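DegQ (Legionella fallonii, PDB 3PV2) probably degrades misfolded proteins and acts as a chaperone, as an HtrA-family serine protease that forms large 12-subunit assemblies. Local coordinates at residues B[29-42]-B[97-109]. Residues are numbered along the deposited sequence; the frame is centred on the assembly and turned at random.
Sequences MPAIVNVAVQGYLP and VIRNASLITVTLQ
With CG1 trans to the backbone N in both residues (chi1 174° in Val35, 180° in Val37), the two valines turn the same branch across to 97-109. CG1 of Val35 lies alongside CG2 of Ile104 (3.8 Å) and also meets CG1 of Val97, while CG1 of Val37 presses unusually tightly on CB of Ala101 (3.3 Å). The other branch of Val37, CG2, reaches the carbonyl O of Val97 and CG2 of Ile98, so the end of helix 95-98 is packed against the same face of the sheet.

How an antiparallel ladder accommodates an extra residue is illustrated by the backbone. Asn34 with Thr107 and Ala36 with Thr105 form regular hydrogen-bonded pairs, the bond from Thr105 N to Ala36 O being short at 2.8 Å and nearly straight. Ser102 and Leu103 together face Gln38 in a classic beta bulge, and Gln38 O accepts from both Ser102 N (2.9 Å) and Leu103 N (3.2 Å). A water then bridges Tyr40 N, Asn100 O and Ser102 OG; at the far end another joins Pro30 O and Ile32 O to Gln109 N.

The pairing of first and fourth strands closes the six-stranded N-terminal barrel of the trypsin fold. Glu395 of a second subunit packs on Gln38 and Leu103, while strand 74-85 flanks 32-40 along its other edge and strand 113-122 borders 101-107.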
ATOM      1  N   MET B  29      26.768 -48.841  -9.403  1.00 55.04           N
ATOM      2  CA  MET B  29      25.471 -48.290  -9.814  1.00 55.58           C
ATOM      3  C   MET B  29      24.271 -49.201  -9.577  1.00 54.55           C
ATOM      4  O   MET B  29      23.234 -48.724  -9.190  1.00 53.13           O
ATOM      5  CB  MET B  29      25.474 -47.928 -11.302  1.00 57.87           C
ATOM      6  CG  MET B  29      26.115 -46.602 -11.659  1.00 62.87           C
ATOM      7  SD  MET B  29      25.954 -46.359 -13.489  1.00 76.48           S
ATOM      8  CE  MET B  29      27.445 -45.394 -13.909  1.00 67.70           C
ATOM      9  N   PRO B  30      24.388 -50.512  -9.825  1.00 55.19           N
ATOM     10  CA  PRO B  30      23.174 -51.291  -9.511  1.00 53.90           C
ATOM     11  C   PRO B  30      22.723 -51.255  -8.034  1.00 50.99           C
ATOM     12  O   PRO B  30      21.622 -51.704  -7.728  1.00 49.70           O
ATOM     13  CB  PRO B  30      23.516 -52.698  -9.938  1.00 56.46           C
ATOM     14  CG  PRO B  30      24.724 -52.562 -10.870  1.00 58.99           C
ATOM     15  CD  PRO B  30      25.429 -51.310 -10.498  1.00 56.98           C
ATOM     16  N   ALA B  31      23.537 -50.701  -7.137  1.00 47.70           N
ATOM     17  CA  ALA B  31      23.178 -50.693  -5.728  1.00 45.28           C
ATOM     18  C   ALA B  31      22.319 -49.478  -5.403  1.00 43.67           C
ATOM     19  O   ALA B  31      21.706 -49.429  -4.342  1.00 43.70           O
ATOM     20  CB  ALA B  31      24.417 -50.728  -4.873  1.00 43.99           C
ATOM     21  N   ILE B  32      22.308 -48.487  -6.296  1.00 42.47           N
ATOM     22  CA  ILE B  32      21.701 -47.184  -6.038  1.00 41.23           C
ATOM     23  C   ILE B  32      20.312 -47.159  -6.675  1.00 42.89           C
ATOM     24  O   ILE B  32      20.179 -47.414  -7.871  1.00 45.17           O
ATOM     25  CB  ILE B  32      22.453 -46.097  -6.711  1.00 41.80           C
ATOM     26  CG1 ILE B  32      23.968 -46.219  -6.414  1.00 42.11           C
ATOM     27  CG2 ILE B  32      21.943 -44.681  -6.237  1.00 35.95           C
ATOM     28  CD1 ILE B  32      24.331 -46.319  -4.966  1.00 40.39           C
ATOM     29  N   VAL B  33      19.288 -46.877  -5.882  1.00 41.42           N
ATOM     30  CA  VAL B  33      17.922 -47.009  -6.329  1.00 41.18           C
ATOM     31  C   VAL B  33      17.243 -45.670  -6.210  1.00 40.27           C
ATOM     32  O   VAL B  33      17.701 -44.770  -5.471  1.00 38.57           O
ATOM     33  CB  VAL B  33      17.133 -47.909  -5.457  1.00 41.65           C
ATOM     34  CG1 VAL B  33      17.798 -49.309  -5.298  1.00 41.00           C
ATOM     35  CG2 VAL B  33      16.888 -47.236  -4.121  1.00 39.31           C
ATOM     36  N   ASN B  34      16.130 -45.562  -6.917  1.00 41.08           N
ATOM     37  CA  ASN B  34      15.250 -44.410  -6.767  1.00 41.46           C
ATOM     38  C   ASN B  34      14.162 -44.822  -5.775  1.00 41.97           C
ATOM     39  O   ASN B  34      13.730 -45.932  -5.777  1.00 40.77           O
ATOM     40  CB  ASN B  34      14.670 -44.055  -8.139  1.00 42.48           C
ATOM     41  CG  ASN B  34      13.684 -42.909  -8.082  1.00 45.29           C
ATOM     42  OD1 ASN B  34      14.045 -41.727  -8.210  1.00 48.14           O
ATOM     43  ND2 ASN B  34      12.429 -43.249  -7.872  1.00 44.01           N
ATOM     44  N   VAL B  35      13.801 -43.907  -4.894  1.00 42.81           N
ATOM     45  CA  VAL B  35      12.781 -44.088  -3.902  1.00 43.42           C
ATOM     46  C   VAL B  35      11.755 -43.008  -4.128  1.00 45.73           C
ATOM     47  O   VAL B  35      12.094 -41.819  -4.019  1.00 45.83           O
ATOM     48  CB  VAL B  35      13.327 -43.840  -2.471  1.00 42.82           C
ATOM     49  CG1 VAL B  35      12.205 -43.905  -1.483  1.00 42.06           C
ATOM     50  CG2 VAL B  35      14.372 -44.841  -2.102  1.00 39.89           C
ATOM     51  N   ALA B  36      10.526 -43.427  -4.439  1.00 48.31           N
ATOM     52  CA  ALA B  36       9.405 -42.537  -4.724  1.00 51.28           C
ATOM     53  C   ALA B  36       8.357 -42.761  -3.652  1.00 53.68           C
ATOM     54  O   ALA B  36       7.995 -43.914  -3.403  1.00 53.08           O
ATOM     55  CB  ALA B  36       8.810 -42.877  -6.150  1.00 51.18           C
ATOM     56  N   VAL B  37       7.876 -41.675  -3.055  1.00 57.52           N
ATOM     57  CA  VAL B  37       6.875 -41.708  -1.971  1.00 61.89           C
ATOM     58  C   VAL B  37       5.677 -40.861  -2.350  1.00 66.57           C
ATOM     59  O   VAL B  37       5.839 -39.800  -2.977  1.00 66.91           O
ATOM     60  CB  VAL B  37       7.447 -41.123  -0.645  1.00 61.76           C
ATOM     61  CG1 VAL B  37       6.411 -41.144   0.492  1.00 61.36           C
ATOM     62  CG2 VAL B  37       8.697 -41.889  -0.250  1.00 60.76           C
ATOM     63  N   GLN B  38       4.504 -41.348  -1.965  1.00 70.70           N
ATOM     64  CA  GLN B  38       3.214 -40.678  -2.112  1.00 76.14           C
ATOM     65  C   GLN B  38       2.654 -40.588  -0.711  1.00 78.56           C
ATOM     66  O   GLN B  38       2.738 -41.557   0.040  1.00 77.65           O
ATOM     67  CB  GLN B  38       2.220 -41.555  -2.917  1.00 77.63           C
ATOM     68  CG  GLN B  38       2.383 -41.556  -4.443  1.00 81.67           C
ATOM     69  CD  GLN B  38       3.792 -41.991  -4.922  1.00 82.72           C
ATOM     70  OE1 GLN B  38       4.307 -43.063  -4.540  1.00 83.81           O
ATOM     71  NE2 GLN B  38       4.408 -41.162  -5.762  1.00 82.32           N
ATOM     72  N   GLY B  39       2.026 -39.491  -0.346  1.00 82.98           N
ATOM     73  CA  GLY B  39       1.435 -39.474   0.969  1.00 86.70           C
ATOM     74  C   GLY B  39       0.526 -38.320   1.237  1.00 92.02           C
ATOM     75  O   GLY B  39       0.254 -37.524   0.350  1.00 93.14           O
ATOM     76  N   TYR B  40       0.035 -38.271   2.472  1.00 97.12           N
ATOM     77  CA  TYR B  40      -0.685 -37.119   2.999  1.00102.90           C
ATOM     78  C   TYR B  40       0.038 -36.598   4.240  1.00104.83           C
ATOM     79  O   TYR B  40       0.500 -37.378   5.082  1.00103.77           O
ATOM     80  CB  TYR B  40      -2.138 -37.460   3.345  1.00105.41           C
ATOM     81  CG  TYR B  40      -2.983 -37.838   2.142  1.00109.92           C
ATOM     82  CD1 TYR B  40      -2.734 -39.019   1.438  1.00111.78           C
ATOM     83  CD2 TYR B  40      -4.033 -37.027   1.708  1.00115.22           C
ATOM     84  CE1 TYR B  40      -3.484 -39.378   0.334  1.00113.92           C
ATOM     85  CE2 TYR B  40      -4.802 -37.387   0.598  1.00117.70           C
ATOM     86  CZ  TYR B  40      -4.517 -38.567  -0.081  1.00116.86           C
ATOM     87  OH  TYR B  40      -5.250 -38.954  -1.179  1.00118.58           O
ATOM     88  N   LEU B  41       0.135 -35.274   4.336  1.00108.83           N
ATOM     89  CA  LEU B  41       0.728 -34.611   5.499  1.00111.28           C
ATOM     90  C   LEU B  41      -0.357 -34.017   6.419  1.00115.67           C
ATOM     91  O   LEU B  41      -1.447 -33.671   5.953  1.00117.65           O
ATOM     92  CB  LEU B  41       1.744 -33.542   5.058  1.00110.80           C
ATOM     93  CG  LEU B  41       1.429 -32.543   3.933  1.00112.28           C
ATOM     94  CD1 LEU B  41       0.732 -31.298   4.478  1.00115.55           C
ATOM     95  CD2 LEU B  41       2.710 -32.161   3.190  1.00110.20           C
ATOM     96  N   PRO B  42      -0.064 -33.915   7.735  1.00118.17           N
ATOM     97  CA  PRO B  42      -0.950 -33.211   8.673  1.00121.70           C
ATOM     98  C   PRO B  42      -1.308 -31.793   8.220  1.00123.81           C
ATOM     99  O   PRO B  42      -2.329 -31.256   8.644  1.00126.55           O
ATOM    100  CB  PRO B  42      -0.115 -33.150   9.958  1.00121.65           C
ATOM    101  CG  PRO B  42       0.766 -34.341   9.892  1.00118.92           C
ATOM    102  CD  PRO B  42       1.075 -34.546   8.432  1.00116.61           C
ATOM    103  N   VAL B  97      13.111 -38.404   3.440  1.00 52.48           N
ATOM    104  CA  VAL B  97      12.587 -38.861   2.146  1.00 52.06           C
ATOM    105  C   VAL B  97      11.257 -39.602   2.323  1.00 54.25           C
ATOM    106  O   VAL B  97      10.306 -39.420   1.540  1.00 55.22           O
ATOM    107  CB  VAL B  97      13.671 -39.705   1.400  1.00 50.23           C
ATOM    108  CG1 VAL B  97      13.137 -40.468   0.194  1.00 49.97           C
ATOM    109  CG2 VAL B  97      14.818 -38.798   0.957  1.00 50.86           C
ATOM    110  N   ILE B  98      11.184 -40.472   3.328  1.00 55.38           N
ATOM    111  CA  ILE B  98      10.020 -41.336   3.492  1.00 55.75           C
ATOM    112  C   ILE B  98       8.991 -40.929   4.536  1.00 58.79           C
ATOM    113  O   ILE B  98       7.990 -41.614   4.670  1.00 58.31           O
ATOM    114  CB  ILE B  98      10.397 -42.856   3.726  1.00 55.09           C
ATOM    115  CG1 ILE B  98      11.231 -43.092   4.989  1.00 52.59           C
ATOM    116  CG2 ILE B  98      11.131 -43.406   2.515  1.00 51.46           C
ATOM    117  CD1 ILE B  98      10.553 -42.782   6.350  1.00 52.99           C
ATOM    118  N   ARG B  99       9.224 -39.857   5.276  1.00 61.33           N
ATOM    119  CA  ARG B  99       8.280 -39.505   6.315  1.00 65.10           C
ATOM    120  C   ARG B  99       6.897 -39.221   5.749  1.00 66.70           C
ATOM    121  O   ARG B  99       6.769 -38.598   4.683  1.00 66.58           O
ATOM    122  CB  ARG B  99       8.739 -38.299   7.119  1.00 66.75           C
ATOM    123  CG  ARG B  99       9.451 -38.695   8.401  1.00 71.34           C
ATOM    124  CD  ARG B  99       9.487 -37.574   9.402  1.00 74.85           C
ATOM    125  NE  ARG B  99      10.133 -36.387   8.863  1.00 76.73           N
ATOM    126  CZ  ARG B  99      11.440 -36.126   8.933  1.00 78.22           C
ATOM    127  NH1 ARG B  99      12.282 -36.993   9.492  1.00 77.94           N
ATOM    128  NH2 ARG B  99      11.917 -34.992   8.418  1.00 76.54           N
ATOM    129  N   ASN B 100       5.883 -39.662   6.503  1.00 68.05           N
ATOM    130  CA  ASN B 100       4.480 -39.498   6.149  1.00 69.76           C
ATOM    131  C   ASN B 100       4.088 -40.287   4.906  1.00 68.75           C
ATOM    132  O   ASN B 100       3.124 -39.953   4.232  1.00 70.40           O
ATOM    133  CB  ASN B 100       4.147 -38.024   5.973  1.00 71.16           C
ATOM    134  CG  ASN B 100       4.454 -37.201   7.223  1.00 73.83           C
ATOM    135  OD1 ASN B 100       3.956 -37.490   8.310  1.00 78.22           O
ATOM    136  ND2 ASN B 100       5.266 -36.167   7.068  1.00 73.91           N
ATOM    137  N   ALA B 101       4.817 -41.347   4.602  1.00 65.81           N
ATOM    138  CA  ALA B 101       4.533 -42.067   3.391  1.00 65.21           C
ATOM    139  C   ALA B 101       3.244 -42.839   3.595  1.00 65.71           C
ATOM    140  O   ALA B 101       3.043 -43.385   4.648  1.00 65.55           O
ATOM    141  CB  ALA B 101       5.653 -43.013   3.067  1.00 63.23           C
ATOM    142  N   SER B 102       2.379 -42.843   2.597  1.00 66.10           N
ATOM    143  CA  SER B 102       1.347 -43.883   2.471  1.00 67.65           C
ATOM    144  C   SER B 102       1.858 -45.034   1.612  1.00 65.60           C
ATOM    145  O   SER B 102       1.552 -46.205   1.835  1.00 65.89           O
ATOM    146  CB  SER B 102       0.081 -43.301   1.854  1.00 69.70           C
ATOM    147  OG  SER B 102      -0.368 -42.212   2.643  1.00 71.93           O
ATOM    148  N   LEU B 103       2.691 -44.666   0.662  1.00 63.78           N
ATOM    149  CA  LEU B 103       3.233 -45.566  -0.313  1.00 62.71           C
ATOM    150  C   LEU B 103       4.722 -45.249  -0.640  1.00 58.87           C
ATOM    151  O   LEU B 103       5.098 -44.096  -0.756  1.00 56.88           O
ATOM    152  CB  LEU B 103       2.380 -45.347  -1.548  1.00 64.54           C
ATOM    153  CG  LEU B 103       1.938 -46.496  -2.383  1.00 68.16           C
ATOM    154  CD1 LEU B 103       0.460 -46.256  -2.768  1.00 72.15           C
ATOM    155  CD2 LEU B 103       2.874 -46.548  -3.589  1.00 69.37           C
ATOM    156  N   ILE B 104       5.517 -46.300  -0.805  1.00 56.32           N
ATOM    157  CA  ILE B 104       6.896 -46.197  -1.184  1.00 54.75           C
ATOM    158  C   ILE B 104       7.270 -47.230  -2.218  1.00 53.75           C
ATOM    159  O   ILE B 104       7.227 -48.440  -1.961  1.00 52.61           O
ATOM    160  CB  ILE B 104       7.843 -46.439  -0.001  1.00 54.95           C
ATOM    161  CG1 ILE B 104       7.349 -45.729   1.274  1.00 56.23           C
ATOM    162  CG2 ILE B 104       9.237 -45.965  -0.368  1.00 51.27           C
ATOM    163  CD1 ILE B 104       8.080 -46.131   2.511  1.00 56.76           C
ATOM    164  N   THR B 105       7.735 -46.731  -3.349  1.00 53.07           N
ATOM    165  CA  THR B 105       8.058 -47.551  -4.488  1.00 53.32           C
ATOM    166  C   THR B 105       9.533 -47.359  -4.844  1.00 51.35           C
ATOM    167  O   THR B 105      10.039 -46.227  -5.025  1.00 49.98           O
ATOM    168  CB  THR B 105       7.106 -47.228  -5.662  1.00 54.38           C
ATOM    169  OG1 THR B 105       5.764 -47.268  -5.193  1.00 57.87           O
ATOM    170  CG2 THR B 105       7.236 -48.215  -6.759  1.00 56.92           C
ATOM    171  N   VAL B 106      10.230 -48.489  -4.938  1.00 50.15           N
ATOM    172  CA  VAL B 106      11.637 -48.472  -5.252  1.00 48.98           C
ATOM    173  C   VAL B 106      11.842 -48.861  -6.698  1.00 49.37           C
ATOM    174  O   VAL B 106      11.278 -49.847  -7.131  1.00 51.04           O
ATOM    175  CB  VAL B 106      12.377 -49.403  -4.277  1.00 48.70           C
ATOM    176  CG1 VAL B 106      13.745 -49.746  -4.776  1.00 45.96           C
ATOM    177  CG2 VAL B 106      12.439 -48.729  -2.882  1.00 43.16           C
ATOM    178  N   THR B 107      12.653 -48.102  -7.437  1.00 47.14           N
ATOM    179  CA  THR B 107      13.055 -48.465  -8.803  1.00 48.17           C
ATOM    180  C   THR B 107      14.533 -48.779  -8.932  1.00 47.56           C
ATOM    181  O   THR B 107      15.384 -47.968  -8.581  1.00 48.50           O
ATOM    182  CB  THR B 107      12.741 -47.341  -9.808  1.00 48.98           C
ATOM    183  OG1 THR B 107      11.378 -46.929  -9.664  1.00 50.16           O
ATOM    184  CG2 THR B 107      13.023 -47.796 -11.299  1.00 49.87           C
ATOM    185  N   LEU B 108      14.844 -49.921  -9.484  1.00 49.13           N
ATOM    186  CA  LEU B 108      16.202 -50.359  -9.658  1.00 50.41           C
ATOM    187  C   LEU B 108      16.708 -49.896 -10.990  1.00 52.20           C
ATOM    188  O   LEU B 108      15.956 -49.584 -11.888  1.00 53.83           O
ATOM    189  CB  LEU B 108      16.284 -51.897  -9.678  1.00 50.99           C
ATOM    190  CG  LEU B 108      15.679 -52.688  -8.539  1.00 49.63           C
ATOM    191  CD1 LEU B 108      15.976 -54.207  -8.676  1.00 48.77           C
ATOM    192  CD2 LEU B 108      16.153 -52.178  -7.176  1.00 48.99           C
ATOM    193  N   GLN B 109      18.004 -49.977 -11.148  1.00 54.69           N
ATOM    194  CA  GLN B 109      18.614 -49.588 -12.370  1.00 58.31           C
ATOM    195  C   GLN B 109      18.118 -50.458 -13.514  1.00 61.31           C
ATOM    196  O   GLN B 109      17.860 -49.957 -14.576  1.00 62.90           O
ATOM    197  CB  GLN B 109      20.100 -49.735 -12.205  1.00 58.98           C
ATOM    198  CG  GLN B 109      20.882 -49.442 -13.411  1.00 63.66           C
ATOM    199  CD  GLN B 109      22.135 -50.253 -13.424  1.00 69.81           C
ATOM    200  OE1 GLN B 109      23.243 -49.714 -13.284  1.00 70.95           O
ATOM    201  NE2 GLN B 109      21.973 -51.575 -13.559  1.00 75.39           N
TER
HETATM  202  O   HOH W   1      19.523 -49.862  -8.813  1.00 55.29           O
HETATM  203  O   HOH W   2       0.561 -40.549   4.316  1.00 65.44           O